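Local coordinates for protein endo-beta-mannanase (Opitutaceae bacterium TAV5, PDB 7BOB) that probably removes mannose units from the chain ends of beta-1,4-linked mannans and manno-oligosaccharides, as an exo-acting beta-mannosidase of glycoside hydrolase family 5, at residues I127-T139 and W174-L186. Numbering follows the deposited sequence.
Sequences IERGAAYARTITT and WCRRMTGAIREVL
Two neighbouring outer helices of the (beta/alpha)8 barrel of family 5 pack side by side here, and Glu128 and Arg177 bridge them at one end. The short helical segments run in the same general sense, with axes 32° apart and 7.9 Å at closest approach. Such closeness fits the small residues in the middle, where Ala181 CB lies 3.6 Å from Ala131 O and Ala134 CB packs against Ala181 CB and Ile182 CG1. Arg177 grips the carboxylate end-on: NH2 donates to Glu128 OE1 (3.1 Å, N-H...O 163°) and NH1 to Glu128 OE2 (3.2 Å). Both oxygens are met on their syn sides and lie near the guanidinium plane, although the two planes are turned 33° apart. Bends at chi2 and chi3 fold the arginine so that Ile127 CG2 covers one guanidinium face, 3.6 Å from Arg177 NH1. Replacing Arg177 by an alanine removes the guanidinium, which would probably leave the Glu128 carboxylate without its cationic mate and Ile127 CG2 without the flat group it covers. Deeper in, Met178 SD sits against the backbone at Gly130, 3.5 Å from Gly130 C, while its CG lies over the centre of the Trp174 ring. Farther along, Arg135 NH1 forms a second salt bridge, 3.0 Å from Glu184 OE1, with the two planes nearly parallel. Thr138 CG2 lies anti to the backbone N, which directs this methyl onto Val185 CB, 3.6 Å away, and Leu186, while OG1 donates to Ala134 O. Beneath the pair lies the parallel barrel sheet: Met178 and Ile182 touch Leu153 of strand 151-154, Ile182 also meets Leu99 of strand 94-101 and Ile191 of strand 191-192, and Tyr133 OH bonds to Leu99 O.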
loop_
_atom_site.group_PDB
_atom_site.type_symbol
_atom_site.label_atom_id
_atom_site.label_comp_id
_atom_site.label_asym_id
_atom_site.label_seq_id
_atom_site.Cartn_x
_atom_site.Cartn_y
_atom_site.Cartn_z
ATOM N N ILE A 127 0.549 29.799 -6.502
ATOM C CA ILE A 127 1.210 30.589 -5.473
ATOM C C ILE A 127 0.975 32.075 -5.726
ATOM O O ILE A 127 0.503 32.807 -4.844
ATOM C CB ILE A 127 2.704 30.234 -5.399
ATOM C CG1 ILE A 127 2.870 28.829 -4.806
ATOM C CG2 ILE A 127 3.443 31.208 -4.516
ATOM C CD1 ILE A 127 4.315 28.330 -4.744
ATOM N N GLU A 128 1.233 32.532 -6.956
ATOM C CA GLU A 128 1.025 33.943 -7.275
ATOM C C GLU A 128 -0.441 34.333 -7.135
ATOM O O GLU A 128 -0.765 35.295 -6.433
ATOM C CB GLU A 128 1.554 34.251 -8.681
ATOM C CG GLU A 128 3.088 34.163 -8.789
ATOM C CD GLU A 128 3.802 34.542 -7.478
ATOM O OE1 GLU A 128 3.606 35.671 -6.968
ATOM O OE2 GLU A 128 4.568 33.708 -6.949
ATOM N N ARG A 129 -1.348 33.595 -7.788
ATOM C CA ARG A 129 -2.773 33.902 -7.664
ATOM C C ARG A 129 -3.237 33.843 -6.210
ATOM O O ARG A 129 -4.088 34.638 -5.792
ATOM C CB ARG A 129 -3.603 32.950 -8.523
ATOM C CG ARG A 129 -3.456 33.165 -10.018
ATOM C CD ARG A 129 -4.365 34.284 -10.525
ATOM N NE ARG A 129 -3.719 35.600 -10.469
ATOM C CZ ARG A 129 -4.242 36.654 -9.853
ATOM N NH1 ARG A 129 -5.419 36.534 -9.261
ATOM N NH2 ARG A 129 -3.605 37.824 -9.830
ATOM N N GLY A 130 -2.688 32.918 -5.419
ATOM C CA GLY A 130 -3.078 32.843 -4.021
ATOM C C GLY A 130 -2.628 34.054 -3.228
ATOM O O GLY A 130 -3.401 34.618 -2.448
ATOM N N ALA A 131 -1.381 34.487 -3.431
ATOM C CA ALA A 131 -0.882 35.670 -2.738
ATOM C C ALA A 131 -1.723 36.897 -3.075
ATOM O O ALA A 131 -2.143 37.644 -2.183
ATOM C CB ALA A 131 0.586 35.911 -3.098
ATOM N N ALA A 132 -1.993 37.116 -4.362
ATOM C CA ALA A 132 -2.785 38.281 -4.746
ATOM C C ALA A 132 -4.169 38.219 -4.122
ATOM O O ALA A 132 -4.694 39.235 -3.655
ATOM C CB ALA A 132 -2.884 38.371 -6.263
ATOM N N TYR A 133 -4.761 37.023 -4.073
ATOM C CA TYR A 133 -6.086 36.868 -3.477
ATOM C C TYR A 133 -6.057 37.156 -1.981
ATOM O O TYR A 133 -6.971 37.792 -1.448
ATOM C CB TYR A 133 -6.609 35.457 -3.744
ATOM C CG TYR A 133 -7.791 35.033 -2.900
ATOM C CD1 TYR A 133 -9.041 35.622 -3.067
ATOM C CD2 TYR A 133 -7.658 34.016 -1.951
ATOM C CE1 TYR A 133 -10.138 35.214 -2.304
ATOM C CE2 TYR A 133 -8.737 33.602 -1.175
ATOM C CZ TYR A 133 -9.975 34.198 -1.360
ATOM O OH TYR A 133 -11.046 33.779 -0.599
ATOM N N ALA A 134 -5.013 36.704 -1.290
ATOM C CA ALA A 134 -4.913 36.999 0.135
ATOM C C ALA A 134 -4.775 38.497 0.371
ATOM O O ALA A 134 -5.417 39.058 1.270
ATOM C CB ALA A 134 -3.731 36.252 0.751
ATOM N N ARG A 135 -3.933 39.160 -0.425
ATOM C CA ARG A 135 -3.778 40.603 -0.284
ATOM C C ARG A 135 -5.083 41.330 -0.595
ATOM O O ARG A 135 -5.457 42.269 0.123
ATOM C CB ARG A 135 -2.646 41.097 -1.185
ATOM C CG ARG A 135 -2.443 42.605 -1.078
ATOM C CD ARG A 135 -1.119 43.056 -1.672
ATOM N NE ARG A 135 -1.028 42.660 -3.076
ATOM C CZ ARG A 135 -0.227 41.700 -3.543
ATOM N NH1 ARG A 135 0.574 41.029 -2.717
ATOM N NH2 ARG A 135 -0.224 41.413 -4.846
ATOM N N THR A 136 -5.820 40.868 -1.606
ATOM C CA THR A 136 -7.068 41.530 -1.976
ATOM C C THR A 136 -8.095 41.459 -0.858
ATOM O O THR A 136 -8.733 42.463 -0.526
ATOM C CB THR A 136 -7.648 40.909 -3.232
ATOM O OG1 THR A 136 -6.712 41.047 -4.308
ATOM C CG2 THR A 136 -8.955 41.596 -3.572
ATOM N N ILE A 137 -8.315 40.270 -0.301
ATOM C CA ILE A 137 -9.306 40.147 0.763
ATOM C C ILE A 137 -8.878 40.965 1.970
ATOM O O ILE A 137 -9.673 41.729 2.529
ATOM C CB ILE A 137 -9.548 38.675 1.137
ATOM C CG1 ILE A 137 -9.954 37.867 -0.100
ATOM C CG2 ILE A 137 -10.620 38.592 2.210
ATOM C CD1 ILE A 137 -11.223 38.384 -0.788
ATOM N N THR A 138 -7.605 40.843 2.369
ATOM C CA THR A 138 -7.109 41.625 3.500
ATOM C C THR A 138 -7.348 43.115 3.285
ATOM O O THR A 138 -7.716 43.827 4.219
ATOM C CB THR A 138 -5.622 41.345 3.732
ATOM O OG1 THR A 138 -5.399 39.930 3.807
ATOM C CG2 THR A 138 -5.157 41.965 5.034
ATOM N N THR A 139 -7.159 43.598 2.056
ATOM C CA THR A 139 -7.486 44.982 1.744
ATOM C C THR A 139 -8.918 45.308 2.149
ATOM O O THR A 139 -9.170 46.332 2.790
ATOM C CB THR A 139 -7.263 45.253 0.256
ATOM O OG1 THR A 139 -5.869 45.477 0.019
ATOM C CG2 THR A 139 -8.033 46.485 -0.186
ATOM N N TRP A 174 4.591 28.025 1.086
ATOM C CA TRP A 174 3.283 28.587 0.765
ATOM C C TRP A 174 2.722 29.354 1.947
ATOM O O TRP A 174 2.113 30.428 1.782
ATOM C CB TRP A 174 2.333 27.466 0.369
ATOM C CG TRP A 174 0.972 27.912 -0.026
ATOM C CD1 TRP A 174 0.549 28.228 -1.289
ATOM C CD2 TRP A 174 -0.166 28.049 0.829
ATOM N NE1 TRP A 174 -0.781 28.561 -1.266
ATOM C CE2 TRP A 174 -1.245 28.464 0.021
ATOM C CE3 TRP A 174 -0.380 27.864 2.196
ATOM C CZ2 TRP A 174 -2.518 28.702 0.537
ATOM C CZ3 TRP A 174 -1.648 28.098 2.709
ATOM C CH2 TRP A 174 -2.700 28.508 1.883
ATOM N N CYS A 175 2.935 28.815 3.151
ATOM C CA CYS A 175 2.441 29.443 4.369
ATOM C C CYS A 175 3.151 30.768 4.617
ATOM O O CYS A 175 2.514 31.769 4.952
ATOM C CB CYS A 175 2.627 28.482 5.549
ATOM S SG CYS A 175 2.076 29.089 7.153
ATOM N N ARG A 176 4.476 30.786 4.431
ATOM C CA ARG A 176 5.232 32.033 4.492
ATOM C C ARG A 176 4.696 33.045 3.493
ATOM O O ARG A 176 4.502 34.219 3.831
ATOM C CB ARG A 176 6.722 31.774 4.225
ATOM C CG ARG A 176 7.658 32.933 4.628
ATOM C CD ARG A 176 9.065 32.782 4.027
ATOM N NE ARG A 176 9.029 32.689 2.572
ATOM C CZ ARG A 176 9.038 33.746 1.755
ATOM N NH1 ARG A 176 9.094 34.979 2.254
ATOM N NH2 ARG A 176 8.985 33.574 0.439
ATOM N N ARG A 177 4.431 32.602 2.263
ATOM C CA ARG A 177 3.994 33.535 1.228
ATOM C C ARG A 177 2.596 34.069 1.509
ATOM O O ARG A 177 2.335 35.259 1.306
ATOM C CB ARG A 177 4.037 32.867 -0.138
ATOM C CG ARG A 177 5.447 32.648 -0.677
ATOM C CD ARG A 177 6.080 33.939 -1.168
ATOM N NE ARG A 177 5.165 34.726 -1.989
ATOM C CZ ARG A 177 5.080 34.648 -3.315
ATOM N NH1 ARG A 177 5.857 33.823 -3.995
ATOM N NH2 ARG A 177 4.219 35.413 -3.968
ATOM N N MET A 178 1.680 33.213 1.963
ATOM C CA MET A 178 0.311 33.669 2.168
ATOM C C MET A 178 0.188 34.525 3.425
ATOM O O MET A 178 -0.572 35.491 3.441
ATOM C CB MET A 178 -0.649 32.486 2.244
ATOM C CG MET A 178 -0.696 31.636 1.000
ATOM S SD MET A 178 -0.891 32.625 -0.501
ATOM C CE MET A 178 0.575 32.176 -1.411
ATOM N N THR A 179 0.919 34.190 4.489
ATOM C CA THR A 179 0.953 35.089 5.636
ATOM C C THR A 179 1.640 36.400 5.270
ATOM O O THR A 179 1.186 37.475 5.669
ATOM C CB THR A 179 1.666 34.435 6.822
ATOM O OG1 THR A 179 2.998 34.057 6.432
ATOM C CG2 THR A 179 0.887 33.222 7.329
ATOM N N GLY A 180 2.739 36.329 4.520
ATOM C CA GLY A 180 3.436 37.543 4.134
ATOM C C GLY A 180 2.567 38.473 3.310
ATOM O O GLY A 180 2.639 39.698 3.459
ATOM N N ALA A 181 1.732 37.900 2.435
ATOM C CA ALA A 181 0.808 38.702 1.635
ATOM C C ALA A 181 -0.215 39.400 2.516
ATOM O O ALA A 181 -0.572 40.560 2.275
ATOM C CB ALA A 181 0.097 37.818 0.611
ATOM N N ILE A 182 -0.720 38.696 3.531
ATOM C CA ILE A 182 -1.679 39.310 4.435
ATOM C C ILE A 182 -1.024 40.474 5.168
ATOM O O ILE A 182 -1.643 41.525 5.391
ATOM C CB ILE A 182 -2.237 38.247 5.399
ATOM C CG1 ILE A 182 -3.317 37.416 4.701
ATOM C CG2 ILE A 182 -2.777 38.881 6.682
ATOM C CD1 ILE A 182 -3.435 35.995 5.266
ATOM N N ARG A 183 0.253 40.321 5.511
ATOM C CA ARG A 183 0.961 41.336 6.272
ATOM C C ARG A 183 1.451 42.491 5.408
ATOM O O ARG A 183 1.917 43.492 5.959
ATOM C CB ARG A 183 2.131 40.696 7.033
ATOM C CG ARG A 183 1.679 39.746 8.154
ATOM C CD ARG A 183 2.791 39.449 9.169
ATOM N NE ARG A 183 2.469 38.275 9.978
ATOM C CZ ARG A 183 1.584 38.261 10.972
ATOM N NH1 ARG A 183 0.926 39.363 11.329
ATOM N NH2 ARG A 183 1.362 37.134 11.626
ATOM N N GLU A 184 1.368 42.379 4.081
ATOM C CA GLU A 184 1.587 43.543 3.230
ATOM C C GLU A 184 0.471 44.567 3.381
ATOM O O GLU A 184 0.646 45.723 2.984
ATOM C CB GLU A 184 1.704 43.129 1.764
ATOM C CG GLU A 184 3.060 42.571 1.386
ATOM C CD GLU A 184 3.082 42.053 -0.042
ATOM O OE1 GLU A 184 2.280 42.561 -0.856
ATOM O OE2 GLU A 184 3.879 41.129 -0.347
ATOM N N VAL A 185 -0.665 44.164 3.945
ATOM C CA VAL A 185 -1.795 45.048 4.172
ATOM C C VAL A 185 -2.025 45.302 5.657
ATOM O O VAL A 185 -2.271 46.437 6.059
ATOM C CB VAL A 185 -3.065 44.476 3.505
ATOM C CG1 VAL A 185 -4.307 45.284 3.897
ATOM C CG2 VAL A 185 -2.880 44.423 2.001
ATOM N N LEU A 186 -1.942 44.266 6.492
ATOM C CA LEU A 186 -2.172 44.394 7.930
ATOM C C LEU A 186 -0.998 43.751 8.654
ATOM O O LEU A 186 -1.103 42.623 9.166
ATOM C CB LEU A 186 -3.501 43.758 8.342
ATOM C CG LEU A 186 -4.788 44.385 7.827
ATOM C CD1 LEU A 186 -5.985 43.546 8.244
ATOM C CD2 LEU A 186 -4.906 45.812 8.370
#